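Local coordinates for DNA mismatch repair protein MLH3 (Saccharomyces cerevisiae S288C, PDB 6RMN) that takes part in DNA mismatch repair, correcting insertion-deletion loops as one partner of the MutLbeta heterodimer, and here comprises its C-terminal, zinc-binding domain, at residues D47-A50 with C51-I55; L60-S63 with L64-V68; E84-R87 with T88-D91; E203-R206 with Q207-I210; L212-K215 with L216-H220. All coordinates share one frame; numbering follows the deposited sequence.

Contact 1 (D47-A50 with C51-I55). With ZN (zinc ion), chain C; ZN (zinc ion), chain D.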
loop_
_atom_site.group_PDB
_atom_site.type_symbol
_atom_site.label_atom_id
_atom_site.label_comp_id
_atom_site.label_asym_id
_atom_site.label_seq_id
_atom_site.Cartn_x
_atom_site.Cartn_y
_atom_site.Cartn_z
ATOM N N ASP B 47 -6.328 -10.386 -0.608
ATOM C CA ASP B 47 -5.841 -11.708 -0.203
ATOM C C ASP B 47 -4.703 -12.056 -1.208
ATOM O O ASP B 47 -4.951 -12.083 -2.420
ATOM C CB ASP B 47 -6.999 -12.717 -0.296
ATOM C CG ASP B 47 -6.698 -14.174 0.059
ATOM O OD1 ASP B 47 -5.549 -14.622 -0.160
ATOM O OD2 ASP B 47 -7.626 -14.880 0.502
ATOM N N GLN B 48 -3.459 -12.258 -0.724
ATOM C CA GLN B 48 -2.328 -12.538 -1.631
ATOM C C GLN B 48 -2.443 -13.880 -2.372
ATOM O O GLN B 48 -1.922 -14.014 -3.479
ATOM C CB GLN B 48 -0.971 -12.421 -0.922
ATOM C CG GLN B 48 -0.655 -13.567 0.046
ATOM C CD GLN B 48 0.449 -13.243 0.997
ATOM O OE1 GLN B 48 0.622 -12.101 1.424
ATOM N NE2 GLN B 48 1.215 -14.245 1.356
ATOM N N HIS B 49 -3.118 -14.861 -1.761
ATOM C CA HIS B 49 -3.311 -16.168 -2.366
ATOM C C HIS B 49 -4.364 -16.088 -3.485
ATOM O O HIS B 49 -4.087 -16.524 -4.604
ATOM C CB HIS B 49 -3.674 -17.220 -1.306
ATOM C CG HIS B 49 -4.028 -18.541 -1.900
ATOM N ND1 HIS B 49 -3.065 -19.366 -2.441
ATOM C CD2 HIS B 49 -5.239 -19.098 -2.093
ATOM C CE1 HIS B 49 -3.711 -20.411 -2.913
ATOM N NE2 HIS B 49 -5.019 -20.300 -2.718
ATOM N N ALA B 50 -5.539 -15.494 -3.186
ATOM C CA ALA B 50 -6.654 -15.296 -4.119
ATOM C C ALA B 50 -6.219 -14.492 -5.342
ATOM O O ALA B 50 -6.589 -14.832 -6.461
ATOM C CB ALA B 50 -7.809 -14.593 -3.416
ATOM N N CYS B 51 -5.409 -13.448 -5.116
ATOM C CA CYS B 51 -4.826 -12.574 -6.130
ATOM C C CYS B 51 -3.982 -13.389 -7.122
ATOM O O CYS B 51 -4.212 -13.316 -8.324
ATOM C CB CYS B 51 -3.989 -11.488 -5.454
ATOM S SG CYS B 51 -3.151 -10.380 -6.610
ATOM N N ASP B 52 -3.013 -14.160 -6.606
ATOM C CA ASP B 52 -2.107 -14.996 -7.382
ATOM C C ASP B 52 -2.855 -16.119 -8.121
ATOM O O ASP B 52 -2.629 -16.318 -9.322
ATOM C CB ASP B 52 -0.991 -15.563 -6.477
ATOM C CG ASP B 52 0.240 -16.039 -7.232
ATOM O OD1 ASP B 52 0.458 -15.570 -8.392
ATOM O OD2 ASP B 52 0.997 -16.857 -6.671
ATOM N N GLU B 53 -3.774 -16.811 -7.410
ATOM C CA GLU B 53 -4.625 -17.882 -7.945
ATOM C C GLU B 53 -5.479 -17.376 -9.119
ATOM O O GLU B 53 -5.592 -18.085 -10.119
ATOM C CB GLU B 53 -5.512 -18.452 -6.832
ATOM C CG GLU B 53 -6.404 -19.612 -7.224
ATOM C CD GLU B 53 -7.239 -20.058 -6.046
ATOM O OE1 GLU B 53 -6.669 -20.653 -5.103
ATOM O OE2 GLU B 53 -8.452 -19.756 -6.034
ATOM N N ARG B 54 -6.033 -16.149 -9.007
ATOM C CA ARG B 54 -6.826 -15.505 -10.045
ATOM C C ARG B 54 -6.019 -15.259 -11.332
ATOM O O ARG B 54 -6.498 -15.576 -12.433
ATOM C CB ARG B 54 -7.417 -14.179 -9.543
ATOM C CG ARG B 54 -8.317 -13.504 -10.577
ATOM C CD ARG B 54 -9.628 -14.236 -10.605
ATOM N NE ARG B 54 -9.952 -14.752 -11.918
ATOM C CZ ARG B 54 -11.071 -15.405 -12.199
ATOM N NH1 ARG B 54 -11.967 -15.645 -11.247
ATOM N NH2 ARG B 54 -11.301 -15.831 -13.428
ATOM N N ILE B 55 -4.825 -14.653 -11.183
ATOM C CA ILE B 55 -3.910 -14.355 -12.291
ATOM C C ILE B 55 -3.554 -15.668 -12.995
ATOM O O ILE B 55 -3.533 -15.720 -14.227
ATOM C CB ILE B 55 -2.614 -13.611 -11.792
ATOM C CG1 ILE B 55 -2.951 -12.239 -11.151
ATOM C CG2 ILE B 55 -1.577 -13.449 -12.925
ATOM C CD1 ILE B 55 -1.923 -11.737 -10.140
HETATM ZN ZN ZN C . -6.652 -21.524 -3.334
HETATM ZN ZN ZN D . -9.989 -20.109 -4.320
#
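The imidazole of His49 crosses the carboxylate of Glu53 obliquely, one helical turn on, and a zinc ion joins the two. The sequence DQHACDERIRLEE, running from the N-cap into helix 48-69, matches the DQHA(X)2E(X)4E metal-binding motif of MutL endonuclease domains. His49 NE2 binds this zinc at 2.1 Å and Glu53 OE1 at 2.0 Å, the ring and carboxylate planes standing 89° apart. Four residues apart, both side chains lie on one face of the helix, and CG anti to the backbone N in each (chi1 174° for His49, -177° for Glu53) brings NE2 and OE1 to the same metal. Glu53 bridges two metals: its OE2 reaches the second zinc at 2.3 Å and also accepts from Ala226 N. Cys194 helps complete the first site, together with a ligand from the chain of another protein, while Cys225 and His227 serve the second. The ring is fixed from behind as well, since His49 ND1 is hydrogen-bonded to Val198 O.

Asp47 is the N-cap of the helix, and one carboxylate oxygen, OD1, takes two backbone N-H groups. His49 N meets it at 2.9 Å, nearly along the C-O axis, whereas Ala50 N at 3.1 Å comes from well above the carboxylate plane. The i to i+4 backbone bonds follow, weak from Asp52 N to Gln48 O, the shortest being Glu53 N to His49 O, 2.8 Å.

Contact 2 (L60-S63 with L64-V68); sequences LFYS and LLTEV
Thr66 turns its hydroxyl back onto the carbonyl of Tyr62, four residues earlier in helix 48-69, an i to i-4 side-chain-to-backbone bond within a regular alpha-helix. Among the polar contacts, Tyr62 O is the atom gripped twice: Thr66 OG1 donates to it at 2.7 Å and Thr66 N at 3.1 Å, from opposite faces of the carbonyl plane. The hydroxyl gets there because OG1 lies beside the backbone N (chi1 -62°), anti to the carbonyl carbon. Ser63 makes a similar bond one turn back, its OG hydrogen-bonded to Glu59 O. Leu64 N to Leu60 O and Leu65 N to Phe61 O continue the ordinary helical ladder, the latter at 3.0 Å and nearly straight, 169° at the hydrogen.

One ring face is also met by this hydroxyl: Thr66 OG1 sits 3.7 Å above the plane of the Tyr62 ring, over its centre, so the same oxygen that bonds to the Tyr62 carbonyl also covers that residue's ring. An alanine at Thr66 would remove this hydroxyl, probably leaving Tyr62 O with the backbone N-H alone and its ring face without that cover.

Apolar packing occupies the buried flank, where the helix meets helix 183-196: Leu60, Phe61 and Leu64 all touch Leu189, and the Phe61 ring meets His186 edge-to-face. Phe61 and Leu65 run side by side in the same direction, Leu65 CD1 approaching the ring at its edge and in its plane, 3.8 Å from Phe61 CD1.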
loop_
_atom_site.group_PDB
_atom_site.type_symbol
_atom_site.label_atom_id
_atom_site.label_comp_id
_atom_site.label_asym_id
_atom_site.label_seq_id
_atom_site.Cartn_x
_atom_site.Cartn_y
_atom_site.Cartn_z
ATOM N N LEU B 60 -4.190 -19.935 -17.441
ATOM C CA LEU B 60 -4.486 -21.345 -17.753
ATOM C C LEU B 60 -5.648 -21.473 -18.721
ATOM O O LEU B 60 -5.571 -22.263 -19.670
ATOM C CB LEU B 60 -4.741 -22.171 -16.468
ATOM C CG LEU B 60 -3.513 -22.510 -15.596
ATOM C CD1 LEU B 60 -3.919 -23.162 -14.316
ATOM C CD2 LEU B 60 -2.536 -23.395 -16.327
ATOM N N PHE B 61 -6.711 -20.677 -18.488
ATOM C CA PHE B 61 -7.890 -20.592 -19.330
ATOM C C PHE B 61 -7.532 -20.072 -20.710
ATOM O O PHE B 61 -7.921 -20.692 -21.703
ATOM C CB PHE B 61 -8.992 -19.750 -18.667
ATOM C CG PHE B 61 -10.057 -20.624 -18.049
ATOM C CD1 PHE B 61 -11.015 -21.248 -18.840
ATOM C CD2 PHE B 61 -10.061 -20.883 -16.686
ATOM C CE1 PHE B 61 -11.976 -22.089 -18.270
ATOM C CE2 PHE B 61 -11.012 -21.739 -16.122
ATOM C CZ PHE B 61 -11.962 -22.335 -16.915
ATOM N N TYR B 62 -6.737 -18.985 -20.776
ATOM C CA TYR B 62 -6.282 -18.395 -22.034
ATOM C C TYR B 62 -5.513 -19.428 -22.879
ATOM O O TYR B 62 -5.771 -19.538 -24.071
ATOM C CB TYR B 62 -5.472 -17.090 -21.797
ATOM C CG TYR B 62 -4.851 -16.532 -23.063
ATOM C CD1 TYR B 62 -5.601 -15.770 -23.956
ATOM C CD2 TYR B 62 -3.532 -16.826 -23.404
ATOM C CE1 TYR B 62 -5.053 -15.308 -25.153
ATOM C CE2 TYR B 62 -2.977 -16.381 -24.602
ATOM C CZ TYR B 62 -3.737 -15.610 -25.471
ATOM O OH TYR B 62 -3.187 -15.156 -26.651
ATOM N N SER B 63 -4.619 -20.209 -22.258
ATOM C CA SER B 63 -3.860 -21.264 -22.937
ATOM C C SER B 63 -4.758 -22.379 -23.491
ATOM O O SER B 63 -4.588 -22.778 -24.642
ATOM C CB SER B 63 -2.811 -21.860 -22.000
ATOM O OG SER B 63 -1.874 -20.861 -21.634
ATOM N N LEU B 64 -5.698 -22.881 -22.666
ATOM C CA LEU B 64 -6.612 -23.966 -23.000
ATOM C C LEU B 64 -7.542 -23.598 -24.156
ATOM O O LEU B 64 -7.709 -24.394 -25.080
ATOM C CB LEU B 64 -7.412 -24.404 -21.738
ATOM C CG LEU B 64 -8.718 -25.223 -21.937
ATOM C CD1 LEU B 64 -8.442 -26.590 -22.459
ATOM C CD2 LEU B 64 -9.492 -25.333 -20.647
ATOM N N LEU B 65 -8.155 -22.412 -24.091
ATOM C CA LEU B 65 -9.107 -21.981 -25.106
ATOM C C LEU B 65 -8.441 -21.546 -26.415
ATOM O O LEU B 65 -9.066 -21.702 -27.454
ATOM C CB LEU B 65 -10.071 -20.925 -24.550
ATOM C CG LEU B 65 -11.136 -21.534 -23.623
ATOM C CD1 LEU B 65 -11.596 -20.567 -22.582
ATOM C CD2 LEU B 65 -12.288 -22.187 -24.413
ATOM N N THR B 66 -7.172 -21.088 -26.389
ATOM C CA THR B 66 -6.408 -20.739 -27.599
ATOM C C THR B 66 -6.120 -22.033 -28.365
ATOM O O THR B 66 -6.262 -22.050 -29.584
ATOM C CB THR B 66 -5.130 -19.939 -27.242
ATOM O OG1 THR B 66 -5.532 -18.728 -26.625
ATOM C CG2 THR B 66 -4.281 -19.589 -28.451
ATOM N N GLU B 67 -5.788 -23.126 -27.645
ATOM C CA GLU B 67 -5.521 -24.441 -28.232
ATOM C C GLU B 67 -6.777 -25.046 -28.869
ATOM O O GLU B 67 -6.712 -25.581 -29.977
ATOM C CB GLU B 67 -4.991 -25.412 -27.166
ATOM C CG GLU B 67 -3.548 -25.195 -26.757
ATOM C CD GLU B 67 -3.158 -25.983 -25.522
ATOM O OE1 GLU B 67 -3.018 -27.225 -25.619
ATOM O OE2 GLU B 67 -2.992 -25.355 -24.452
ATOM N N VAL B 68 -7.903 -24.994 -28.154
ATOM C CA VAL B 68 -9.176 -25.567 -28.592
ATOM C C VAL B 68 -9.715 -24.845 -29.840
ATOM O O VAL B 68 -10.037 -25.508 -30.834
ATOM C CB VAL B 68 -10.183 -25.627 -27.403
ATOM C CG1 VAL B 68 -11.615 -25.901 -27.866
ATOM C CG2 VAL B 68 -9.740 -26.665 -26.373
#

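Contact 3 (E84-R87 with T88-D91)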
loop_
_atom_site.group_PDB
_atom_site.type_symbol
_atom_site.label_atom_id
_atom_site.label_comp_id
_atom_site.label_asym_id
_atom_site.label_seq_id
_atom_site.Cartn_x
_atom_site.Cartn_y
_atom_site.Cartn_z
ATOM N N GLU B 84 -18.821 -49.794 -20.824
ATOM C CA GLU B 84 -20.171 -50.318 -21.031
ATOM C C GLU B 84 -21.159 -49.188 -20.751
ATOM O O GLU B 84 -21.045 -48.503 -19.728
ATOM C CB GLU B 84 -20.441 -51.518 -20.110
ATOM C CG GLU B 84 -20.024 -52.860 -20.695
ATOM C CD GLU B 84 -20.054 -54.028 -19.726
ATOM O OE1 GLU B 84 -21.073 -54.192 -19.016
ATOM O OE2 GLU B 84 -19.061 -54.790 -19.684
ATOM N N VAL B 85 -22.092 -48.965 -21.687
ATOM C CA VAL B 85 -23.111 -47.912 -21.608
ATOM C C VAL B 85 -24.518 -48.425 -21.961
ATOM O O VAL B 85 -24.647 -49.366 -22.749
ATOM C CB VAL B 85 -22.737 -46.655 -22.456
ATOM C CG1 VAL B 85 -21.599 -45.858 -21.818
ATOM C CG2 VAL B 85 -22.414 -47.010 -23.908
ATOM N N ASP B 86 -25.567 -47.770 -21.410
ATOM C CA ASP B 86 -26.990 -48.039 -21.695
ATOM C C ASP B 86 -27.307 -47.600 -23.132
ATOM O O ASP B 86 -26.534 -46.833 -23.718
ATOM C CB ASP B 86 -27.896 -47.216 -20.748
ATOM C CG ASP B 86 -27.975 -47.691 -19.313
ATOM O OD1 ASP B 86 -28.003 -48.928 -19.093
ATOM O OD2 ASP B 86 -28.045 -46.830 -18.408
ATOM N N ARG B 87 -28.466 -48.030 -23.674
ATOM C CA ARG B 87 -28.912 -47.641 -25.018
ATOM C C ARG B 87 -29.079 -46.113 -25.119
ATOM O O ARG B 87 -28.579 -45.508 -26.071
ATOM C CB ARG B 87 -30.194 -48.391 -25.418
ATOM C CG ARG B 87 -29.921 -49.829 -25.862
ATOM C CD ARG B 87 -31.185 -50.619 -26.182
ATOM N NE ARG B 87 -31.826 -51.175 -24.985
ATOM C CZ ARG B 87 -31.513 -52.342 -24.425
ATOM N NH1 ARG B 87 -30.544 -53.095 -24.935
ATOM N NH2 ARG B 87 -32.156 -52.759 -23.341
ATOM N N THR B 88 -29.698 -45.491 -24.096
ATOM C CA THR B 88 -29.891 -44.041 -24.020
ATOM C C THR B 88 -28.541 -43.313 -23.875
ATOM O O THR B 88 -28.357 -42.248 -24.468
ATOM C CB THR B 88 -30.846 -43.673 -22.875
ATOM O OG1 THR B 88 -30.280 -44.103 -21.635
ATOM C CG2 THR B 88 -32.243 -44.255 -23.056
ATOM N N GLU B 89 -27.601 -43.895 -23.095
ATOM C CA GLU B 89 -26.265 -43.330 -22.890
ATOM C C GLU B 89 -25.489 -43.363 -24.197
ATOM O O GLU B 89 -24.846 -42.373 -24.547
ATOM C CB GLU B 89 -25.501 -44.087 -21.794
ATOM C CG GLU B 89 -26.094 -43.912 -20.408
ATOM C CD GLU B 89 -25.403 -44.658 -19.284
ATOM O OE1 GLU B 89 -24.708 -45.663 -19.560
ATOM O OE2 GLU B 89 -25.571 -44.239 -18.118
ATOM N N ALA B 90 -25.583 -44.494 -24.928
ATOM C CA ALA B 90 -24.936 -44.720 -26.220
ATOM C C ALA B 90 -25.451 -43.736 -27.272
ATOM O O ALA B 90 -24.649 -43.221 -28.049
ATOM C CB ALA B 90 -25.168 -46.155 -26.679
ATOM N N ASP B 91 -26.776 -43.458 -27.278
ATOM C CA ASP B 91 -27.415 -42.502 -28.187
ATOM C C ASP B 91 -26.952 -41.076 -27.864
ATOM O O ASP B 91 -26.636 -40.316 -28.782
ATOM C CB ASP B 91 -28.953 -42.623 -28.121
ATOM C CG ASP B 91 -29.542 -43.931 -28.660
ATOM O OD1 ASP B 91 -28.755 -44.851 -29.015
ATOM O OD2 ASP B 91 -30.791 -44.042 -28.719
#
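Asp86 O accepts from Ala90 N at 2.8 Å, the opening i to i+4 bond of helix 87-101 where the chain turns out of strand 82-85. This strand-to-helix junction has Asp86 at the N-cap, yet the Asp86 side chain makes no capping bond. The side-chain link runs the other way: Glu89, three residues on, folds back and accepts from the N-cap N-H, which is one half of a capping box. Asp86 N meets Glu89 OE1 at 2.9 Å with 172° at the hydrogen, a nearly straight bond that nevertheless comes from above the carboxylate plane, 37° out of it. The Glu89 chain is directed by its first torsion, chi1 -67°, which sets CG beside the backbone N, and it then runs extended toward the strand end.

Two acidic groups are brought together as a result. The side chains of Asp86 and Glu89 pass each other at a slant, and Asp86 OD2 lies 3.6 Å from Glu89 OE2, a like-charge approach that is probably unfavourable in itself. The helix N-terminus may offset part of it, and Lys140 of helix 136-151 stands near Glu89 OE1 as a long, weak ion pair while donating a hydrogen bond to Glu84 O.

Val85 packs against the first helical turn. Its CB lies 3.6 Å from Glu89 OE1. Farther along the new helix Ala90 touches Ser117 of strand 117-124, and Val85 CG2 packs on Ala90 CB at 4.0 Å.

Contact 4 (E203-R206 with Q207-I210); sequences ELTR and QECI
Thr205 and Glu208 cross over each other at the start of helix 206-216 and form a capping box, each side chain bonded to the other's backbone N-H. Thr205, the N-cap, places OG1 between its own N and carbonyl carbon (chi1 64°), from where it accepts from Glu208 N at 3.2 Å. In return Glu208 reaches back, and its OE1 takes Thr205 N at 3.0 Å on the anti side of the carboxylate, 28° out of plane. Their crossing is close, with Glu208 CG 3.2 Å from Thr205 OG1. The same OE1 also receives a water that donates to Glu203 O, so the box extends into the preceding loop.

One turn apart, Arg206 and Ile210 also meet at a slant, the methyl CD1 of Ile210 lying over one face of the guanidinium, toward its rim, 3.6 Å from Arg206 NH2. With an alanine in place of Ile210 that methyl is lost, and the guanidinium would probably be freer to swing away from the helix.

Cys209 is buried against Val19 and Gln22 of strand 18-23, and its SG packs on Leu204 CB at 3.7 Å.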
loop_
_atom_site.group_PDB
_atom_site.type_symbol
_atom_site.label_atom_id
_atom_site.label_comp_id
_atom_site.label_asym_id
_atom_site.label_seq_id
_atom_site.Cartn_x
_atom_site.Cartn_y
_atom_site.Cartn_z
ATOM N N GLU B 203 6.463 -14.586 2.437
ATOM C CA GLU B 203 7.044 -13.238 2.373
ATOM C C GLU B 203 6.950 -12.678 0.969
ATOM O O GLU B 203 7.241 -13.383 0.007
ATOM C CB GLU B 203 8.526 -13.248 2.800
ATOM C CG GLU B 203 8.808 -13.851 4.166
ATOM C CD GLU B 203 8.301 -13.087 5.372
ATOM O OE1 GLU B 203 8.021 -13.739 6.406
ATOM O OE2 GLU B 203 8.185 -11.841 5.289
ATOM N N LEU B 204 6.552 -11.406 0.853
ATOM C CA LEU B 204 6.484 -10.712 -0.431
ATOM C C LEU B 204 7.112 -9.376 -0.238
ATOM O O LEU B 204 6.827 -8.727 0.765
ATOM C CB LEU B 204 5.027 -10.544 -0.967
ATOM C CG LEU B 204 4.233 -11.820 -1.333
ATOM C CD1 LEU B 204 2.753 -11.550 -1.346
ATOM C CD2 LEU B 204 4.671 -12.392 -2.660
ATOM N N THR B 205 7.996 -8.967 -1.166
ATOM C CA THR B 205 8.624 -7.639 -1.147
ATOM C C THR B 205 7.598 -6.650 -1.724
ATOM O O THR B 205 6.667 -7.092 -2.390
ATOM C CB THR B 205 9.912 -7.636 -1.979
ATOM O OG1 THR B 205 9.590 -7.895 -3.339
ATOM C CG2 THR B 205 10.944 -8.638 -1.485
ATOM N N ARG B 206 7.744 -5.327 -1.481
ATOM C CA ARG B 206 6.798 -4.341 -2.043
ATOM C C ARG B 206 6.752 -4.468 -3.585
ATOM O O ARG B 206 5.678 -4.397 -4.164
ATOM C CB ARG B 206 7.152 -2.893 -1.609
ATOM C CG ARG B 206 5.955 -1.938 -1.693
ATOM C CD ARG B 206 6.291 -0.529 -1.259
ATOM N NE ARG B 206 6.742 0.276 -2.393
ATOM C CZ ARG B 206 5.997 1.180 -3.023
ATOM N NH1 ARG B 206 4.760 1.431 -2.617
ATOM N NH2 ARG B 206 6.492 1.850 -4.057
ATOM N N GLN B 207 7.913 -4.701 -4.224
ATOM C CA GLN B 207 8.053 -4.884 -5.665
ATOM C C GLN B 207 7.241 -6.095 -6.172
ATOM O O GLN B 207 6.549 -5.976 -7.192
ATOM C CB GLN B 207 9.542 -4.971 -6.057
ATOM C CG GLN B 207 9.845 -4.772 -7.557
ATOM C CD GLN B 207 9.173 -3.559 -8.180
ATOM O OE1 GLN B 207 8.307 -3.685 -9.063
ATOM N NE2 GLN B 207 9.544 -2.361 -7.727
ATOM N N GLU B 208 7.274 -7.231 -5.446
ATOM C CA GLU B 208 6.484 -8.417 -5.819
ATOM C C GLU B 208 4.984 -8.120 -5.698
ATOM O O GLU B 208 4.219 -8.557 -6.552
ATOM C CB GLU B 208 6.880 -9.661 -5.002
ATOM C CG GLU B 208 8.303 -10.145 -5.238
ATOM C CD GLU B 208 8.799 -11.242 -4.305
ATOM O OE1 GLU B 208 8.438 -11.236 -3.105
ATOM O OE2 GLU B 208 9.572 -12.105 -4.781
ATOM N N CYS B 209 4.576 -7.367 -4.659
ATOM C CA CYS B 209 3.194 -6.893 -4.409
ATOM C C CYS B 209 2.726 -5.947 -5.531
ATOM O O CYS B 209 1.574 -6.013 -5.944
ATOM C CB CYS B 209 3.088 -6.213 -3.045
ATOM S SG CYS B 209 3.408 -7.312 -1.641
ATOM N N ILE B 210 3.624 -5.071 -6.015
ATOM C CA ILE B 210 3.332 -4.143 -7.102
ATOM C C ILE B 210 2.983 -4.930 -8.368
ATOM O O ILE B 210 1.947 -4.659 -8.972
ATOM C CB ILE B 210 4.457 -3.071 -7.288
ATOM C CG1 ILE B 210 4.421 -2.066 -6.115
ATOM C CG2 ILE B 210 4.335 -2.333 -8.650
ATOM C CD1 ILE B 210 5.701 -1.168 -5.905
HETATM O O HOH W 1 9.673 -13.089 -1.207
#

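Contact 5 (L212-K215 with L216-H220); sequences LISK and LSRCH
Helix 206-216 ends here: Leu216 N and Ser217 N still bond four residues back, to Leu212 O and Ile213 O, before a type I beta turn from Leu216 to Cys219 leads the chain away. At this C-terminal end Arg218 N reaches only three residues back, meeting Lys215 O at 3.0 Å from well above the carbonyl plane.

The hydroxyl of Ser217 donates to Ser214 O at 2.8 Å, with chi1 at 73° tucking OG between its own N and carbonyl carbon. Arg218 bends at chi3 and folds its guanidinium back along the helix. One face lies over Lys215 CA, which stands 3.6 Å above the plane and toward the rim, and NH2 comes within 3.4 Å of Lys215 CG. The two charged ends nonetheless keep apart, Lys215 NZ lying 6.2 Å from Arg218 NH2.

On the buried flank Leu216 rests against Cys51 of helix 48-69 and Val46 of strand 43-47, while Ile213 covers Ile28 and Ile30. Arg218 NH1 donates to Ser214 OG at 2.9 Å in a bent bond, 132° at the hydrogen, the oxygen lying close to the guanidinium plane.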
loop_
_atom_site.group_PDB
_atom_site.type_symbol
_atom_site.label_atom_id
_atom_site.label_comp_id
_atom_site.label_asym_id
_atom_site.label_seq_id
_atom_site.Cartn_x
_atom_site.Cartn_y
_atom_site.Cartn_z
ATOM N N LEU B 212 2.069 -8.195 -8.591
ATOM C CA LEU B 212 0.850 -8.957 -8.323
ATOM C C LEU B 212 -0.424 -8.140 -8.554
ATOM O O LEU B 212 -1.313 -8.621 -9.243
ATOM C CB LEU B 212 0.860 -9.569 -6.906
ATOM C CG LEU B 212 1.633 -10.872 -6.731
ATOM C CD1 LEU B 212 1.810 -11.195 -5.270
ATOM C CD2 LEU B 212 0.934 -12.036 -7.416
ATOM N N ILE B 213 -0.507 -6.910 -8.009
ATOM C CA ILE B 213 -1.688 -6.049 -8.178
ATOM C C ILE B 213 -1.797 -5.528 -9.626
ATOM O O ILE B 213 -2.907 -5.458 -10.153
ATOM C CB ILE B 213 -1.767 -4.926 -7.098
ATOM C CG1 ILE B 213 -1.732 -5.511 -5.661
ATOM C CG2 ILE B 213 -3.000 -3.996 -7.288
ATOM C CD1 ILE B 213 -2.854 -6.587 -5.261
ATOM N N SER B 214 -0.665 -5.228 -10.279
ATOM C CA SER B 214 -0.613 -4.778 -11.677
ATOM C C SER B 214 -1.244 -5.832 -12.599
ATOM O O SER B 214 -2.075 -5.493 -13.454
ATOM C CB SER B 214 0.829 -4.516 -12.101
ATOM O OG SER B 214 0.927 -4.145 -13.465
ATOM N N LYS B 215 -0.852 -7.108 -12.407
ATOM C CA LYS B 215 -1.358 -8.245 -13.161
ATOM C C LYS B 215 -2.840 -8.485 -12.825
ATOM O O LYS B 215 -3.614 -8.721 -13.743
ATOM C CB LYS B 215 -0.532 -9.506 -12.873
ATOM C CG LYS B 215 0.864 -9.511 -13.494
ATOM C CD LYS B 215 1.658 -10.732 -13.042
ATOM C CE LYS B 215 2.957 -10.888 -13.785
ATOM N NZ LYS B 215 3.884 -11.812 -13.076
ATOM N N LEU B 216 -3.233 -8.382 -11.529
ATOM C CA LEU B 216 -4.614 -8.549 -11.084
ATOM C C LEU B 216 -5.552 -7.557 -11.761
ATOM O O LEU B 216 -6.606 -7.963 -12.250
ATOM C CB LEU B 216 -4.758 -8.474 -9.555
ATOM C CG LEU B 216 -6.170 -8.835 -9.002
ATOM C CD1 LEU B 216 -6.529 -10.315 -9.255
ATOM C CD2 LEU B 216 -6.312 -8.461 -7.531
ATOM N N SER B 217 -5.151 -6.288 -11.849
ATOM C CA SER B 217 -5.943 -5.241 -12.498
ATOM C C SER B 217 -6.140 -5.474 -14.008
ATOM O O SER B 217 -6.963 -4.793 -14.621
ATOM C CB SER B 217 -5.326 -3.865 -12.239
ATOM O OG SER B 217 -4.141 -3.678 -12.997
ATOM N N ARG B 218 -5.378 -6.412 -14.604
ATOM C CA ARG B 218 -5.459 -6.724 -16.035
ATOM C C ARG B 218 -6.341 -7.937 -16.311
ATOM O O ARG B 218 -6.618 -8.241 -17.476
ATOM C CB ARG B 218 -4.063 -6.870 -16.677
ATOM C CG ARG B 218 -3.362 -5.517 -16.902
ATOM C CD ARG B 218 -2.120 -5.587 -17.791
ATOM N NE ARG B 218 -1.180 -6.661 -17.432
ATOM C CZ ARG B 218 -0.210 -6.560 -16.525
ATOM N NH1 ARG B 218 -0.039 -5.433 -15.846
ATOM N NH2 ARG B 218 0.591 -7.589 -16.285
ATOM N N CYS B 219 -6.804 -8.602 -15.225
ATOM C CA CYS B 219 -7.680 -9.771 -15.236
ATOM C C CYS B 219 -9.089 -9.395 -15.634
ATOM O O CYS B 219 -9.507 -8.257 -15.417
ATOM C CB CYS B 219 -7.663 -10.474 -13.883
ATOM S SG CYS B 219 -6.129 -11.368 -13.531
ATOM N N HIS B 220 -9.832 -10.366 -16.194
ATOM C CA HIS B 220 -11.222 -10.183 -16.596
ATOM C C HIS B 220 -12.089 -10.081 -15.352
ATOM O O HIS B 220 -12.952 -9.223 -15.302
ATOM C CB HIS B 220 -11.691 -11.309 -17.534
ATOM C CG HIS B 220 -13.097 -11.117 -18.011
ATOM N ND1 HIS B 220 -13.421 -10.116 -18.902
ATOM C CD2 HIS B 220 -14.225 -11.778 -17.666
ATOM C CE1 HIS B 220 -14.726 -10.207 -19.084
ATOM N NE2 HIS B 220 -15.250 -11.191 -18.357
#

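Contacts 1, 4 and 5 cluster round the zinc-binding end of the chain. Contact 1 supplies ligands to both metals and packs on contact 5, 10 Å away between centres, with Ile55 CD1 3.3 Å from Leu212 O. It also meets contact 4, where Gln48 OE1 lies 3.5 Å from Leu204 CD1. Contacts 4 and 5 begin and end helix 206-216, their centres 14 Å apart. Contact 2 continues helix 48-69, its centre 20 Å from that of contact 1, and the Leu60 side chain is still about 11 Å from a zinc. Contact 3 belongs to the distant second sheet, its centre 42 Å from that of contact 1 and across the chain's centre.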